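Endonuclease 2 (PDB 4CXP) cleaves RNA and single-stranded DNA, and double-stranded DNA less efficiently, as a metal-dependent endonuclease that leaves 5'-phosphorylated products. Local coordinates at residues Thr93-Ser98 with Thr112-Phe117; Ile12-Leu17 with Ala24-Leu29; Ala86-Asn91 with Ser119-Asp124. All coordinates share one frame; numbering follows the deposited sequence.

Contact 1. Residues Thr93-Ser98 with Thr112-Phe117; sequences TTQLLS and TEALLF. With NAG (2-acetamido-2-deoxy-beta-D-glucopyranose), chain C; NAG (2-acetamido-2-deoxy-beta-D-glucopyranose), chain B.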
loop_
_atom_site.group_PDB
_atom_site.type_symbol
_atom_site.label_atom_id
_atom_site.label_comp_id
_atom_site.label_asym_id
_atom_site.label_seq_id
_atom_site.Cartn_x
_atom_site.Cartn_y
_atom_site.Cartn_z
ATOM N N THR A 93 5.207 11.399 7.963
ATOM C CA THR A 93 4.455 11.433 9.195
ATOM C C THR A 93 5.024 12.510 10.157
ATOM O O THR A 93 4.294 13.266 10.783
ATOM C CB THR A 93 4.329 10.028 9.843
ATOM O OG1 THR A 93 5.574 9.456 10.103
ATOM C CG2 THR A 93 3.547 9.081 9.007
ATOM N N THR A 94 6.346 12.570 10.237
ATOM C CA THR A 94 6.992 13.575 11.073
ATOM C C THR A 94 6.613 14.973 10.602
ATOM O O THR A 94 6.293 15.822 11.410
ATOM C CB THR A 94 8.507 13.382 11.101
ATOM O OG1 THR A 94 8.777 12.162 11.788
ATOM C CG2 THR A 94 9.200 14.521 11.821
ATOM N N GLN A 95 6.633 15.211 9.297
ATOM C CA GLN A 95 6.248 16.516 8.777
ATOM C C GLN A 95 4.823 16.887 9.189
ATOM O O GLN A 95 4.563 18.025 9.584
ATOM C CB GLN A 95 6.379 16.547 7.261
ATOM C CG GLN A 95 7.804 16.438 6.774
ATOM C CD GLN A 95 7.890 16.317 5.280
ATOM O OE1 GLN A 95 7.016 16.785 4.556
ATOM N NE2 GLN A 95 8.945 15.663 4.805
ATOM N N LEU A 96 3.893 15.936 9.095
ATOM C CA LEU A 96 2.503 16.251 9.396
ATOM C C LEU A 96 2.253 16.542 10.872
ATOM O O LEU A 96 1.287 17.200 11.202
ATOM C CB LEU A 96 1.601 15.122 8.911
ATOM C CG LEU A 96 1.460 15.052 7.397
ATOM C CD1 LEU A 96 0.863 13.724 6.993
ATOM C CD2 LEU A 96 0.630 16.196 6.825
ATOM N N LEU A 97 3.128 16.066 11.757
ATOM C CA LEU A 97 3.028 16.413 13.181
ATOM C C LEU A 97 3.123 17.910 13.408
ATOM O O LEU A 97 2.672 18.399 14.433
ATOM C CB LEU A 97 4.124 15.722 13.991
ATOM C CG LEU A 97 3.953 14.223 14.177
ATOM C CD1 LEU A 97 5.232 13.629 14.755
ATOM C CD2 LEU A 97 2.760 13.939 15.074
ATOM N N SER A 98 3.723 18.630 12.465
ATOM C CA SER A 98 3.854 20.079 12.585
ATOM C C SER A 98 2.624 20.853 12.091
ATOM O O SER A 98 2.596 22.084 12.176
ATOM C CB SER A 98 5.105 20.558 11.835
ATOM O OG SER A 98 4.883 20.566 10.440
ATOM N N THR A 112 0.375 19.469 2.158
ATOM C CA THR A 112 -0.495 18.778 1.221
ATOM C C THR A 112 0.276 17.627 0.563
ATOM O O THR A 112 -0.203 16.495 0.518
ATOM C CB THR A 112 -1.066 19.726 0.173
ATOM O OG1 THR A 112 -1.892 20.685 0.845
ATOM C CG2 THR A 112 -1.858 18.985 -0.892
ATOM N N GLU A 113 1.474 17.905 0.075
ATOM C CA GLU A 113 2.317 16.829 -0.443
ATOM C C GLU A 113 2.572 15.781 0.628
ATOM O O GLU A 113 2.518 14.588 0.340
ATOM C CB GLU A 113 3.642 17.347 -1.004
ATOM C CG GLU A 113 3.468 18.162 -2.269
ATOM C CD GLU A 113 4.753 18.494 -3.014
ATOM O OE1 GLU A 113 5.865 18.258 -2.483
ATOM O OE2 GLU A 113 4.638 19.009 -4.151
ATOM N N ALA A 114 2.849 16.177 1.865
ATOM C CA ALA A 114 3.133 15.181 2.892
ATOM C C ALA A 114 1.931 14.254 3.095
ATOM O O ALA A 114 2.108 13.044 3.239
ATOM C CB ALA A 114 3.518 15.832 4.207
ATOM N N LEU A 115 0.722 14.811 3.105
ATOM C CA LEU A 115 -0.488 13.997 3.242
ATOM C C LEU A 115 -0.614 13.017 2.081
ATOM O O LEU A 115 -0.928 11.839 2.280
ATOM C CB LEU A 115 -1.720 14.909 3.327
ATOM C CG LEU A 115 -3.053 14.165 3.350
ATOM C CD1 LEU A 115 -3.188 13.227 4.560
ATOM C CD2 LEU A 115 -4.193 15.170 3.289
ATOM N N LEU A 116 -0.404 13.500 0.864
ATOM C CA LEU A 116 -0.563 12.658 -0.308
ATOM C C LEU A 116 0.509 11.582 -0.379
ATOM O O LEU A 116 0.234 10.452 -0.795
ATOM C CB LEU A 116 -0.598 13.513 -1.579
ATOM C CG LEU A 116 -1.733 14.540 -1.647
ATOM C CD1 LEU A 116 -1.682 15.264 -2.972
ATOM C CD2 LEU A 116 -3.108 13.902 -1.434
ATOM N N PHE A 117 1.723 11.919 0.025
ATOM C CA PHE A 117 2.789 10.933 0.089
ATOM C C PHE A 117 2.507 9.884 1.168
ATOM O O PHE A 117 2.616 8.699 0.908
ATOM C CB PHE A 117 4.143 11.601 0.370
ATOM C CG PHE A 117 4.835 12.196 -0.833
ATOM C CD1 PHE A 117 5.059 11.448 -1.981
ATOM C CD2 PHE A 117 5.334 13.499 -0.785
ATOM C CE1 PHE A 117 5.764 11.972 -3.047
ATOM C CE2 PHE A 117 6.037 14.027 -1.851
ATOM C CZ PHE A 117 6.254 13.270 -2.981
HETATM C C1 NAG C . 1.813 22.041 -2.353
HETATM C C2 NAG C . 1.635 23.341 -3.104
HETATM C C3 NAG C . 0.501 23.209 -4.119
HETATM C C4 NAG C . 0.733 22.014 -5.039
HETATM C C5 NAG C . 0.914 20.763 -4.181
HETATM C C6 NAG C . 1.222 19.517 -5.006
HETATM C C7 NAG C . 2.309 25.470 -1.980
HETATM C C8 NAG C . 3.541 25.553 -2.823
HETATM N N2 NAG C . 1.462 24.447 -2.152
HETATM O O3 NAG C . 0.355 24.410 -4.853
HETATM O O4 NAG C . -0.425 21.836 -5.824
HETATM O O5 NAG C . 1.963 20.968 -3.282
HETATM O O6 NAG C . 2.484 19.618 -5.614
HETATM O O7 NAG C . 2.094 26.389 -1.163
HETATM C C1 NAG B . 11.294 13.825 3.021
HETATM C C2 NAG B . 12.136 13.095 1.932
HETATM C C3 NAG B . 13.010 14.115 1.215
HETATM C C4 NAG B . 12.139 15.255 0.688
HETATM C C5 NAG B . 11.183 15.778 1.762
HETATM C C6 NAG B . 10.131 16.711 1.195
HETATM C C7 NAG B . 12.529 10.755 2.594
HETATM C C8 NAG B . 13.487 9.750 3.139
HETATM N N2 NAG B . 12.969 12.009 2.443
HETATM O O3 NAG B . 13.760 13.468 0.178
HETATM O O4 NAG B . 12.890 16.388 0.299
HETATM O O5 NAG B . 10.468 14.749 2.419
HETATM O O6 NAG B . 9.434 16.046 0.159
HETATM O O7 NAG B . 11.367 10.437 2.309
#

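Contact 2. Residues Ile12-Leu17 with Ala24-Leu29; sequences IAQTRL and AVKELL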
loop_
_atom_site.group_PDB
_atom_site.type_symbol
_atom_site.label_atom_id
_atom_site.label_comp_id
_atom_site.label_asym_id
_atom_site.label_seq_id
_atom_site.Cartn_x
_atom_site.Cartn_y
_atom_site.Cartn_z
ATOM N N ILE A 12 -11.300 3.435 2.620
ATOM C CA ILE A 12 -11.417 2.837 3.947
ATOM C C ILE A 12 -10.859 3.821 4.984
ATOM O O ILE A 12 -11.477 4.093 6.016
ATOM C CB ILE A 12 -10.697 1.477 4.018
ATOM C CG1 ILE A 12 -11.439 0.452 3.164
ATOM C CG2 ILE A 12 -10.586 1.011 5.459
ATOM C CD1 ILE A 12 -10.702 -0.851 3.004
ATOM N N ALA A 13 -9.675 4.354 4.715
ATOM C CA ALA A 13 -9.039 5.208 5.688
ATOM C C ALA A 13 -9.864 6.440 5.997
ATOM O O ALA A 13 -10.032 6.817 7.162
ATOM C CB ALA A 13 -7.664 5.629 5.221
ATOM N N GLN A 14 -10.389 7.099 4.967
ATOM C CA GLN A 14 -11.014 8.391 5.224
ATOM C C GLN A 14 -12.265 8.223 6.086
ATOM O O GLN A 14 -12.562 9.067 6.916
ATOM C CB GLN A 14 -11.287 9.173 3.942
ATOM C CG GLN A 14 -11.737 10.609 4.217
ATOM C CD GLN A 14 -11.715 11.508 2.992
ATOM O OE1 GLN A 14 -11.688 11.027 1.855
ATOM N NE2 GLN A 14 -11.666 12.818 3.208
ATOM N N THR A 15 -12.960 7.106 5.944
ATOM C CA THR A 15 -14.143 6.843 6.752
ATOM C C THR A 15 -13.838 6.430 8.194
ATOM O O THR A 15 -14.743 6.401 9.011
ATOM C CB THR A 15 -15.101 5.829 6.091
ATOM O OG1 THR A 15 -14.465 4.558 6.002
ATOM C CG2 THR A 15 -15.527 6.308 4.722
ATOM N N ARG A 16 -12.574 6.169 8.507
ATOM C CA ARG A 16 -12.125 5.784 9.847
ATOM C C ARG A 16 -11.403 6.924 10.562
ATOM O O ARG A 16 -10.864 6.730 11.642
ATOM C CB ARG A 16 -11.230 4.555 9.773
ATOM C CG ARG A 16 -11.958 3.314 9.312
ATOM C CD ARG A 16 -11.019 2.122 9.268
ATOM N NE ARG A 16 -10.612 1.686 10.597
ATOM C CZ ARG A 16 -11.364 0.952 11.394
ATOM N NH1 ARG A 16 -12.555 0.509 10.999
ATOM N NH2 ARG A 16 -10.902 0.638 12.583
ATOM N N LEU A 17 -11.402 8.124 10.003
ATOM C CA LEU A 17 -10.750 9.248 10.651
ATOM C C LEU A 17 -11.598 9.754 11.808
ATOM O O LEU A 17 -12.829 9.800 11.735
ATOM C CB LEU A 17 -10.529 10.373 9.650
ATOM C CG LEU A 17 -9.602 10.039 8.484
ATOM C CD1 LEU A 17 -9.456 11.242 7.582
ATOM C CD2 LEU A 17 -8.255 9.531 8.963
ATOM N N ALA A 24 -8.352 18.081 9.490
ATOM C CA ALA A 24 -7.051 18.373 8.895
ATOM C C ALA A 24 -6.982 17.915 7.447
ATOM O O ALA A 24 -6.453 18.615 6.579
ATOM C CB ALA A 24 -5.935 17.741 9.710
ATOM N N VAL A 25 -7.521 16.735 7.168
ATOM C CA VAL A 25 -7.531 16.236 5.800
ATOM C C VAL A 25 -8.362 17.147 4.881
ATOM O O VAL A 25 -7.918 17.486 3.783
ATOM C CB VAL A 25 -7.994 14.771 5.764
ATOM C CG1 VAL A 25 -8.335 14.320 4.349
ATOM C CG2 VAL A 25 -6.912 13.892 6.367
ATOM N N LYS A 26 -9.548 17.560 5.331
ATOM C CA LYS A 26 -10.362 18.477 4.528
ATOM C C LYS A 26 -9.591 19.778 4.240
ATOM O O LYS A 26 -9.651 20.312 3.128
ATOM C CB LYS A 26 -11.710 18.753 5.195
ATOM C CG LYS A 26 -12.684 17.556 5.225
ATOM C CD LYS A 26 -13.141 16.989 3.877
ATOM C CE LYS A 26 -14.114 15.829 4.069
ATOM N NZ LYS A 26 -14.690 15.282 2.813
ATOM N N GLU A 27 -8.858 20.276 5.235
ATOM C CA GLU A 27 -8.102 21.522 5.092
ATOM C C GLU A 27 -6.894 21.376 4.163
ATOM O O GLU A 27 -6.555 22.302 3.438
ATOM C CB GLU A 27 -7.650 22.022 6.460
ATOM C CG GLU A 27 -8.824 22.490 7.318
ATOM C CD GLU A 27 -8.506 22.673 8.789
ATOM O OE1 GLU A 27 -7.437 22.236 9.250
ATOM O OE2 GLU A 27 -9.350 23.246 9.511
ATOM N N LEU A 28 -6.230 20.227 4.198
ATOM C CA LEU A 28 -5.017 20.005 3.418
ATOM C C LEU A 28 -5.278 19.615 1.968
ATOM O O LEU A 28 -4.422 19.820 1.108
ATOM C CB LEU A 28 -4.134 18.964 4.099
ATOM C CG LEU A 28 -3.390 19.472 5.329
ATOM C CD1 LEU A 28 -2.798 18.315 6.117
ATOM C CD2 LEU A 28 -2.309 20.457 4.917
ATOM N N LEU A 29 -6.431 19.035 1.670
ATOM C CA LEU A 29 -6.712 18.658 0.298
ATOM C C LEU A 29 -6.987 19.892 -0.561
ATOM O O LEU A 29 -7.628 20.827 -0.115
ATOM C CB LEU A 29 -7.916 17.734 0.213
ATOM C CG LEU A 29 -7.751 16.303 0.713
ATOM C CD1 LEU A 29 -9.099 15.594 0.790
ATOM C CD2 LEU A 29 -6.805 15.530 -0.186
#

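Contact 3. Residues Ala86-Asn91 with Ser119-Asp124; sequences AGAIYN and SHFMGD. With ZN (zinc ion), chain E; ZN (zinc ion), chain G; NAG (2-acetamido-2-deoxy-beta-D-glucopyranose), chain B.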
loop_
_atom_site.group_PDB
_atom_site.type_symbol
_atom_site.label_atom_id
_atom_site.label_comp_id
_atom_site.label_asym_id
_atom_site.label_seq_id
_atom_site.Cartn_x
_atom_site.Cartn_y
_atom_site.Cartn_z
ATOM N N ALA A 86 9.527 2.656 3.875
ATOM C CA ALA A 86 9.477 2.813 5.332
ATOM C C ALA A 86 10.047 4.166 5.770
ATOM O O ALA A 86 9.463 4.867 6.590
ATOM C CB ALA A 86 10.198 1.669 6.050
ATOM N N GLY A 87 11.219 4.514 5.251
ATOM C CA GLY A 87 11.829 5.793 5.553
ATOM C C GLY A 87 10.970 6.970 5.121
ATOM O O GLY A 87 10.897 7.982 5.816
ATOM N N ALA A 88 10.289 6.833 3.991
ATOM C CA ALA A 88 9.386 7.876 3.519
ATOM C C ALA A 88 8.207 8.040 4.473
ATOM O O ALA A 88 7.796 9.156 4.775
ATOM C CB ALA A 88 8.905 7.573 2.122
ATOM N N ILE A 89 7.653 6.928 4.953
ATOM C CA ILE A 89 6.548 7.035 5.898
ATOM C C ILE A 89 7.004 7.760 7.170
ATOM O O ILE A 89 6.309 8.636 7.651
ATOM C CB ILE A 89 5.929 5.664 6.177
ATOM C CG1 ILE A 89 5.153 5.193 4.936
ATOM C CG2 ILE A 89 5.023 5.690 7.398
ATOM C CD1 ILE A 89 4.771 3.727 4.958
ATOM N N TYR A 90 8.168 7.412 7.703
ATOM C CA TYR A 90 8.666 8.147 8.858
ATOM C C TYR A 90 8.804 9.639 8.557
ATOM O O TYR A 90 8.412 10.479 9.367
ATOM C CB TYR A 90 10.005 7.588 9.310
ATOM C CG TYR A 90 9.974 6.241 10.018
ATOM C CD1 TYR A 90 9.173 6.014 11.125
ATOM C CD2 TYR A 90 10.801 5.214 9.594
ATOM C CE1 TYR A 90 9.221 4.807 11.803
ATOM C CE2 TYR A 90 10.847 4.001 10.255
ATOM C CZ TYR A 90 10.059 3.800 11.368
ATOM O OH TYR A 90 10.097 2.590 12.043
ATOM N N ASN A 91 9.350 9.961 7.392
ATOM C CA ASN A 91 9.586 11.358 7.002
ATOM C C ASN A 91 8.312 12.163 6.956
ATOM O O ASN A 91 8.200 13.227 7.584
ATOM C CB ASN A 91 10.190 11.346 5.622
ATOM C CG ASN A 91 10.639 12.672 5.102
ATOM O OD1 ASN A 91 10.948 13.616 5.840
ATOM N ND2 ASN A 91 10.694 12.739 3.774
ATOM N N SER A 119 -0.270 8.930 2.417
ATOM C CA SER A 119 -1.425 8.142 2.048
ATOM C C SER A 119 -1.047 7.088 1.012
ATOM O O SER A 119 -1.410 5.922 1.130
ATOM C CB SER A 119 -2.533 9.057 1.539
ATOM O OG SER A 119 -2.982 9.911 2.591
ATOM N N HIS A 120 -0.320 7.496 -0.009
ATOM C CA HIS A 120 0.115 6.568 -1.040
ATOM C C HIS A 120 1.109 5.544 -0.485
ATOM O O HIS A 120 0.988 4.351 -0.760
ATOM C CB HIS A 120 0.771 7.344 -2.192
ATOM C CG HIS A 120 1.152 6.482 -3.342
ATOM N ND1 HIS A 120 0.297 6.222 -4.385
ATOM C CD2 HIS A 120 2.302 5.832 -3.629
ATOM C CE1 HIS A 120 0.904 5.431 -5.255
ATOM N NE2 HIS A 120 2.128 5.189 -4.828
ATOM N N PHE A 121 2.100 6.005 0.262
ATOM C CA PHE A 121 3.141 5.109 0.758
ATOM C C PHE A 121 2.623 4.131 1.808
ATOM O O PHE A 121 3.079 2.987 1.841
ATOM C CB PHE A 121 4.336 5.916 1.274
ATOM C CG PHE A 121 5.075 6.678 0.196
ATOM C CD1 PHE A 121 5.224 6.176 -1.077
ATOM C CD2 PHE A 121 5.648 7.902 0.487
ATOM C CE1 PHE A 121 5.905 6.892 -2.046
ATOM C CE2 PHE A 121 6.332 8.621 -0.480
ATOM C CZ PHE A 121 6.453 8.111 -1.749
ATOM N N MET A 122 1.669 4.536 2.643
ATOM C CA MET A 122 1.040 3.575 3.535
ATOM C C MET A 122 0.375 2.465 2.720
ATOM O O MET A 122 0.359 1.300 3.124
ATOM C CB MET A 122 0.026 4.243 4.441
ATOM C CG MET A 122 -0.520 3.297 5.506
ATOM S SD MET A 122 0.730 2.719 6.670
ATOM C CE MET A 122 0.871 4.180 7.700
ATOM N N GLY A 123 -0.182 2.797 1.558
ATOM C CA GLY A 123 -0.659 1.775 0.670
ATOM C C GLY A 123 0.438 0.907 0.092
ATOM O O GLY A 123 0.378 -0.320 0.167
ATOM N N ASP A 124 1.464 1.522 -0.490
ATOM C CA ASP A 124 2.503 0.757 -1.149
ATOM C C ASP A 124 3.217 -0.191 -0.192
ATOM O O ASP A 124 3.572 -1.295 -0.593
ATOM C CB ASP A 124 3.500 1.672 -1.872
ATOM C CG ASP A 124 3.096 2.016 -3.292
ATOM O OD1 ASP A 124 2.041 1.525 -3.727
ATOM O OD2 ASP A 124 3.851 2.772 -3.925
HETATM ZN ZN ZN E . 3.621 3.883 -5.757
HETATM ZN ZN ZN G . 0.895 1.633 -5.452
HETATM C C1 NAG B . 11.294 13.825 3.021
HETATM C C2 NAG B . 12.136 13.095 1.932
HETATM C C3 NAG B . 13.010 14.115 1.215
HETATM C C4 NAG B . 12.139 15.255 0.688
HETATM C C5 NAG B . 11.183 15.778 1.762
HETATM C C6 NAG B . 10.131 16.711 1.195
HETATM C C7 NAG B . 12.529 10.755 2.594
HETATM C C8 NAG B . 13.487 9.750 3.139
HETATM N N2 NAG B . 12.969 12.009 2.443
HETATM O O3 NAG B . 13.760 13.468 0.178
HETATM O O4 NAG B . 12.890 16.388 0.299
HETATM O O5 NAG B . 10.468 14.749 2.419
HETATM O O6 NAG B . 9.434 16.046 0.159
HETATM O O7 NAG B . 11.367 10.437 2.309
#

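Contact 1. Residues Thr93-Ser98 with Thr112-Phe117
A114 is met by two neighbouring side chains of the other helix, Q95 and L96. L96 lays its CG 3.9 Å from A114 CB. Its CD2 branch reaches on to L115, where CD2 stands 4.0 Å from the backbone N. The small methyl of A114 lets the backbones close in to 6.6 Å between L96 CA and A114 CA.

Q95 is the polar margin of this patch. Its chain is extended beyond CG (chi2 174°), which sets the amide beside A114, within reach of the sugar. Q95 OE1 lies 3.6 Å from A114 CB. On the other branch, NE2 donates to the ring oxygen O5 of NAG (chain B) at 3.0 Å. The N-H...O angle of 139° makes this bond bent. The same NE2 also bonds to OD1 of N91, the glycosylated residue, and the two acceptors are consistent with this orientation of the amide.

On helix 111-124, E113 OE2 accepts a hydrogen bond from O6 of NAG (chain C), of the glycan at N110, at 2.7 Å. Y51 OH is a second partner of that oxygen. No hydrogen bond joins 93-98 to 112-117. This is apolar helix-helix packing of the S1/P1 nuclease fold, flanked by glycans that bond to Q95 NE2 and E113 OE2.

Contact 2. Residues Ile12-Leu17 with Ala24-Leu29
Q14, near the end of helix 3-15, and L17, in the turn that follows, reach toward V25 on helix 19-28. They meet different methyls of that valine. Q14 NE2 lies 3.8 Å from V25 CG1, and the two side chains run at a slant to each other. L17 CD1 lies 3.9 Å from V25 CG2, and here the side chains cross at about a right angle. V25 is thus shared between an amide and a leucine methyl.

The reach of Q14 comes from its torsions. CG is anti to the backbone N (chi1 -171°) and the chain stays extended beyond it, carrying the amide across to the second helix. The backbones remain well apart, with Q14 CA 8.6 Å from V25 CA.

K26 comes to the same amide from another direction. Its chain bends at chi2 (-62°) and crosses Q14 at roughly a right angle. K26 NZ stands 3.9 Å from Q14 NE2. These two nitrogens do not bond to each other; both donate to the backbone carbonyl of G35. Q14 OE1 accepts from the backbone N of L37. The Q14 amide is therefore held by the 35-37 loop at both its oxygen and its nitrogen. L29 CD1 makes a looser approach, 4.5 Å from Q14 NE2.

In the turn after helix 3-15, R16 forms a salt bridge with E197, and its carbonyl accepts from N259 of helix 233-262. The arrangement is a pair of consecutive helices, 3-15 and 19-28, joined by a short turn in the mainly helical S1/P1 nuclease fold. Helix 3-15 also carries the zinc ligand H6.

Contact 3. Residues Ala86-Asn91 with Ser119-Asp124
I89 and F121 lie alongside one another, pointing opposite ways, where helix 85-96 packs on helix 111-124. Their CA atoms are 6.5 Å apart, the nearest pair between 86-91 and 119-124. I89 CG1 rests 3.8 Å from F121 CB. The I89 CD1 methyl pushes further, over the backbone of the second helix, and ends 3.6 Å from F121 O. It settles against the peptide bond that joins F121 to M122.

The second bump is the F121 ring. CG is anti to the carbonyl carbon (chi1 -66°), which brings the ring against A88. A88 CB touches its CD2 at 3.7 Å, in an oblique approach. The single methyl of A88 is all that meets the ring here.

The axes of 86-91 and 119-124 run roughly antiparallel, at 147°, and approach to 9.4 Å. F121 CD1 also meets the edge of the H120 ring in its plane, so the packing adjoins the metal ligands. H120 NE2 and D124 OD2 bind one zinc, chain E. D124 OD1 binds a second, chain G, at 2.1 Å, making the carboxylate a bridge. D45 and H58 also bind the first zinc; W1 and H6 also bind the second. At the other helix, N91 ND2 carries the N-linked NAG (chain B). The site is the trinuclear zinc centre of S1/P1 nucleases: D124 bridges two of its zincs, and H130, H154 and D158 hold the third.

In the fold
Contacts 1 and 3 are two levels of one helix pair, 85-96 with 111-124. Their centres lie 10 Å apart. Along the chain, contact 1 is nested inside the loop closed by contact 3, as expected for a roughly antiparallel pair. Both touch NAG (chain B). Contact 2 comes first in the chain and joins helices 3-15 and 19-28. Its centre is 13 Å from that of contact 1, and the two touch: T112 and L115 meet L28, as does L96. Contacts 2 and 3 lie 16 Å apart and do not touch. Helix 111-124 thus reaches from helix 19-28 near contact 1 to the zinc ligands H120 and D124 at contact 3.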